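Local coordinates for protein tyrocidine synthase 3 (Brevibacillus parabrevis, PDB 4MRT) that probably carries amino-acid or peptide intermediates on a phosphopantetheine arm, as the peptidyl carrier domain of a nonribosomal peptide synthetase, at residues A13-L26 and K46-Y58. The protein carries 1 engineered substitution. Residues are numbered along the deposited sequence; the frame is centred on the assembly and turned at random.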
# COMPACT_ATOMS: atom_id res chain seq x y z
N ALA A 13 -18.40 0.13 25.18
CA ALA A 13 -18.05 -1.26 24.88
C ALA A 13 -17.60 -1.47 23.43
O ALA A 13 -16.75 -2.32 23.16
CB ALA A 13 -19.22 -2.18 25.20
N VAL A 14 -18.17 -0.71 22.50
CA VAL A 14 -17.86 -0.88 21.09
C VAL A 14 -16.49 -0.28 20.77
O VAL A 14 -15.72 -0.87 20.03
CB VAL A 14 -18.95 -0.29 20.18
CG1 VAL A 14 -18.60 -0.50 18.71
CG2 VAL A 14 -20.29 -0.94 20.49
N GLU A 15 -16.18 0.86 21.37
CA GLU A 15 -14.85 1.44 21.23
C GLU A 15 -13.79 0.51 21.82
O GLU A 15 -12.76 0.28 21.19
CB GLU A 15 -14.79 2.82 21.87
CG GLU A 15 -15.64 3.84 21.13
CD GLU A 15 -15.77 5.16 21.84
OE1 GLU A 15 -15.45 5.21 23.05
OE2 GLU A 15 -16.20 6.13 21.19
N SER A 16 -14.06 -0.05 23.01
CA SER A 16 -13.05 -0.86 23.67
C SER A 16 -12.78 -2.14 22.88
O SER A 16 -11.64 -2.52 22.73
CB SER A 16 -13.41 -1.17 25.14
OG SER A 16 -14.82 -1.18 25.32
N LYS A 17 -13.84 -2.75 22.35
CA LYS A 17 -13.73 -3.95 21.56
C LYS A 17 -12.95 -3.71 20.26
O LYS A 17 -12.04 -4.45 19.92
CB LYS A 17 -15.13 -4.50 21.26
CG LYS A 17 -15.16 -5.81 20.51
CD LYS A 17 -14.24 -6.83 21.17
CE LYS A 17 -14.78 -8.25 21.09
NZ LYS A 17 -14.56 -8.97 22.38
N LEU A 18 -13.32 -2.64 19.55
CA LEU A 18 -12.60 -2.23 18.36
C LEU A 18 -11.13 -1.94 18.66
O LEU A 18 -10.26 -2.22 17.84
CB LEU A 18 -13.26 -0.99 17.76
CG LEU A 18 -14.59 -1.26 17.07
CD1 LEU A 18 -15.19 0.03 16.52
CD2 LEU A 18 -14.43 -2.30 15.97
N ALA A 19 -10.87 -1.37 19.84
CA ALA A 19 -9.50 -1.15 20.28
C ALA A 19 -8.80 -2.48 20.44
O ALA A 19 -7.64 -2.61 20.08
CB ALA A 19 -9.44 -0.35 21.57
N GLU A 20 -9.53 -3.48 20.95
CA GLU A 20 -8.93 -4.80 21.20
C GLU A 20 -8.66 -5.47 19.87
O GLU A 20 -7.62 -6.09 19.66
CB GLU A 20 -9.82 -5.70 22.07
CG GLU A 20 -10.31 -5.17 23.43
CD GLU A 20 -9.39 -4.17 24.15
OE1 GLU A 20 -8.16 -4.39 24.19
OE2 GLU A 20 -9.91 -3.17 24.71
N ILE A 21 -9.60 -5.33 18.95
CA ILE A 21 -9.40 -5.81 17.60
C ILE A 21 -8.17 -5.16 16.93
O ILE A 21 -7.32 -5.85 16.36
CB ILE A 21 -10.66 -5.58 16.75
CG1 ILE A 21 -11.77 -6.52 17.22
CG2 ILE A 21 -10.35 -5.81 15.28
CD1 ILE A 21 -13.16 -6.22 16.68
N TRP A 22 -8.07 -3.84 17.03
CA TRP A 22 -6.97 -3.11 16.40
C TRP A 22 -5.62 -3.48 17.03
O TRP A 22 -4.62 -3.66 16.33
CB TRP A 22 -7.17 -1.60 16.57
CG TRP A 22 -8.09 -0.95 15.61
CD1 TRP A 22 -9.18 -1.50 15.00
CD2 TRP A 22 -8.02 0.41 15.17
NE1 TRP A 22 -9.78 -0.56 14.18
CE2 TRP A 22 -9.09 0.62 14.27
CE3 TRP A 22 -7.15 1.48 15.44
CZ2 TRP A 22 -9.32 1.86 13.64
CZ3 TRP A 22 -7.39 2.71 14.82
CH2 TRP A 22 -8.45 2.87 13.93
N GLU A 23 -5.60 -3.59 18.36
CA GLU A 23 -4.39 -3.96 19.11
C GLU A 23 -3.87 -5.32 18.69
O GLU A 23 -2.68 -5.53 18.52
CB GLU A 23 -4.68 -3.93 20.62
CG GLU A 23 -4.81 -2.51 21.15
CD GLU A 23 -5.32 -2.44 22.58
OE1 GLU A 23 -5.40 -1.30 23.11
OE2 GLU A 23 -5.64 -3.50 23.17
N ARG A 24 -4.79 -6.26 18.53
CA ARG A 24 -4.47 -7.61 18.12
C ARG A 24 -4.00 -7.68 16.66
O ARG A 24 -3.09 -8.43 16.34
CB ARG A 24 -5.72 -8.47 18.35
CG ARG A 24 -6.02 -9.61 17.39
CD ARG A 24 -7.53 -9.81 17.37
NE ARG A 24 -8.07 -9.93 18.73
CZ ARG A 24 -9.32 -9.62 19.11
NH1 ARG A 24 -10.20 -9.16 18.23
NH2 ARG A 24 -9.69 -9.77 20.37
N VAL A 25 -4.62 -6.88 15.78
CA VAL A 25 -4.25 -6.83 14.37
C VAL A 25 -2.89 -6.14 14.23
O VAL A 25 -2.01 -6.64 13.54
CB VAL A 25 -5.37 -6.17 13.51
CG1 VAL A 25 -4.90 -5.84 12.09
CG2 VAL A 25 -6.57 -7.09 13.41
N LEU A 26 -2.70 -5.04 14.92
CA LEU A 26 -1.49 -4.24 14.79
C LEU A 26 -0.32 -4.64 15.71
O LEU A 26 0.80 -4.19 15.49
CB LEU A 26 -1.83 -2.78 15.05
CG LEU A 26 -2.89 -2.16 14.14
CD1 LEU A 26 -3.32 -0.82 14.68
CD2 LEU A 26 -2.35 -2.05 12.73
N LYS A 46 -3.79 -5.08 6.76
CA LYS A 46 -4.32 -5.07 8.13
C LYS A 46 -5.71 -4.41 8.23
O LYS A 46 -6.49 -4.77 9.09
CB LYS A 46 -3.35 -4.40 9.09
CG LYS A 46 -2.12 -5.25 9.36
CD LYS A 46 -1.22 -4.53 10.34
CE LYS A 46 0.09 -5.26 10.64
NZ LYS A 46 -0.08 -6.73 10.58
N ALA A 47 -6.02 -3.47 7.33
CA ALA A 47 -7.37 -2.90 7.27
C ALA A 47 -8.38 -3.99 6.91
O ALA A 47 -9.50 -3.97 7.43
CB ALA A 47 -7.43 -1.73 6.27
N MET A 48 -7.98 -4.96 6.05
CA MET A 48 -8.88 -6.06 5.62
C MET A 48 -9.17 -6.95 6.82
O MET A 48 -10.30 -7.34 7.03
CB MET A 48 -8.28 -6.99 4.55
CG MET A 48 -7.74 -6.38 3.27
SD MET A 48 -8.92 -5.33 2.43
CE MET A 48 -8.36 -3.78 3.11
N ALA A 49 -8.12 -7.32 7.54
CA ALA A 49 -8.24 -8.08 8.78
C ALA A 49 -9.14 -7.35 9.77
O ALA A 49 -9.96 -7.98 10.42
CB ALA A 49 -6.88 -8.34 9.40
N VAL A 50 -8.99 -6.03 9.89
CA VAL A 50 -9.89 -5.26 10.76
C VAL A 50 -11.35 -5.41 10.33
O VAL A 50 -12.21 -5.65 11.18
CB VAL A 50 -9.53 -3.77 10.88
CG1 VAL A 50 -10.65 -2.95 11.54
CG2 VAL A 50 -8.24 -3.60 11.66
N ALA A 51 -11.63 -5.25 9.03
CA ALA A 51 -12.98 -5.38 8.49
C ALA A 51 -13.56 -6.80 8.63
O ALA A 51 -14.75 -6.97 8.93
CB ALA A 51 -13.00 -4.94 7.03
N ALA A 52 -12.73 -7.81 8.42
CA ALA A 52 -13.16 -9.20 8.66
C ALA A 52 -13.62 -9.44 10.13
O ALA A 52 -14.64 -10.09 10.38
CB ALA A 52 -12.07 -10.17 8.28
N GLN A 53 -12.87 -8.90 11.09
CA GLN A 53 -13.17 -9.12 12.50
C GLN A 53 -14.36 -8.29 12.98
O GLN A 53 -15.04 -8.68 13.93
CB GLN A 53 -11.95 -8.86 13.38
CG GLN A 53 -10.70 -9.46 12.78
CD GLN A 53 -9.68 -9.92 13.78
OE1 GLN A 53 -8.77 -10.66 13.43
NE2 GLN A 53 -9.82 -9.48 15.02
N VAL A 54 -14.62 -7.15 12.34
CA VAL A 54 -15.82 -6.37 12.63
C VAL A 54 -17.07 -7.13 12.16
O VAL A 54 -18.08 -7.13 12.84
CB VAL A 54 -15.78 -4.96 12.00
CG1 VAL A 54 -17.17 -4.32 11.92
CG2 VAL A 54 -14.84 -4.07 12.78
N HIS A 55 -16.99 -7.78 11.01
CA HIS A 55 -18.10 -8.60 10.53
C HIS A 55 -18.34 -9.81 11.42
O HIS A 55 -19.47 -10.17 11.67
CB HIS A 55 -17.89 -9.07 9.09
CG HIS A 55 -19.12 -9.67 8.48
ND1 HIS A 55 -19.37 -11.02 8.47
CD2 HIS A 55 -20.19 -9.09 7.88
CE1 HIS A 55 -20.52 -11.25 7.88
NE2 HIS A 55 -21.04 -10.10 7.51
N ARG A 56 -17.26 -10.45 11.86
CA ARG A 56 -17.35 -11.59 12.77
C ARG A 56 -17.92 -11.21 14.14
O ARG A 56 -18.67 -11.98 14.75
CB ARG A 56 -15.97 -12.23 12.94
CG ARG A 56 -15.86 -13.21 14.10
CD ARG A 56 -14.59 -14.05 14.04
NE ARG A 56 -13.47 -13.32 13.42
CZ ARG A 56 -12.78 -13.74 12.36
NH1 ARG A 56 -13.03 -14.92 11.78
NH2 ARG A 56 -11.79 -12.98 11.88
N GLU A 57 -17.58 -10.02 14.61
CA GLU A 57 -18.04 -9.56 15.91
C GLU A 57 -19.46 -9.02 15.85
O GLU A 57 -20.28 -9.36 16.69
CB GLU A 57 -17.09 -8.49 16.46
CG GLU A 57 -17.39 -8.08 17.90
CD GLU A 57 -17.25 -9.22 18.89
OE1 GLU A 57 -16.16 -9.83 18.94
OE2 GLU A 57 -18.22 -9.49 19.64
N TYR A 58 -19.77 -8.19 14.86
CA TYR A 58 -21.01 -7.43 14.87
C TYR A 58 -21.93 -7.70 13.68
O TYR A 58 -22.92 -7.01 13.53
CB TYR A 58 -20.70 -5.94 14.87
CG TYR A 58 -19.96 -5.42 16.07
CD1 TYR A 58 -20.64 -5.11 17.25
CD2 TYR A 58 -18.60 -5.21 16.02
CE1 TYR A 58 -19.95 -4.61 18.36
CE2 TYR A 58 -17.91 -4.72 17.10
CZ TYR A 58 -18.58 -4.42 18.27
OH TYR A 58 -17.85 -3.92 19.33
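Val25 enters helix 46-58 as a knob into the hole formed by Lys46, Ala49, Val50 and Gln53, its CG1 lying 3.7 Å from Lys46 CB. That branch, trans to the backbone N (chi1 168°), also meets Val50 CG2. Val50 turns its other methyl, CG1, to the indole of Trp22, 3.7 Å from NE1, a nitrogen buried here without a partner; Phe37 meets the same indole edge-to-face. One turn back from Trp22 and one on from Val50, Leu18 CD2 touches Val54 CG2 at 3.7 Å. Ile21 CG2 lies against Gln53 CB. The helices run roughly antiparallel, their axes approaching to 9.8 Å at 142° between N-to-C directions, as two long helices of the carrier-protein helical bundle; helix 73-81 packs on Leu18 and Val54. At the coenzyme A end, Leu26 CD2 rests on Lys46 CD. At the far end the Tyr58 hydroxyl, OH, lies 3.4 Å from Lys17 CB, while Val14 CG1 sits 3.9 Å from Tyr58 CZ. Lys17 then bends at chi2 (50°) and crosses Glu57 nearly at right angles, completing a long salt bridge, NZ to OE1 3.9 Å. A serine in place of Lys17 would probably leave the Glu57 carboxylate without its lysine partner and open a gap where the lysine chain crosses it.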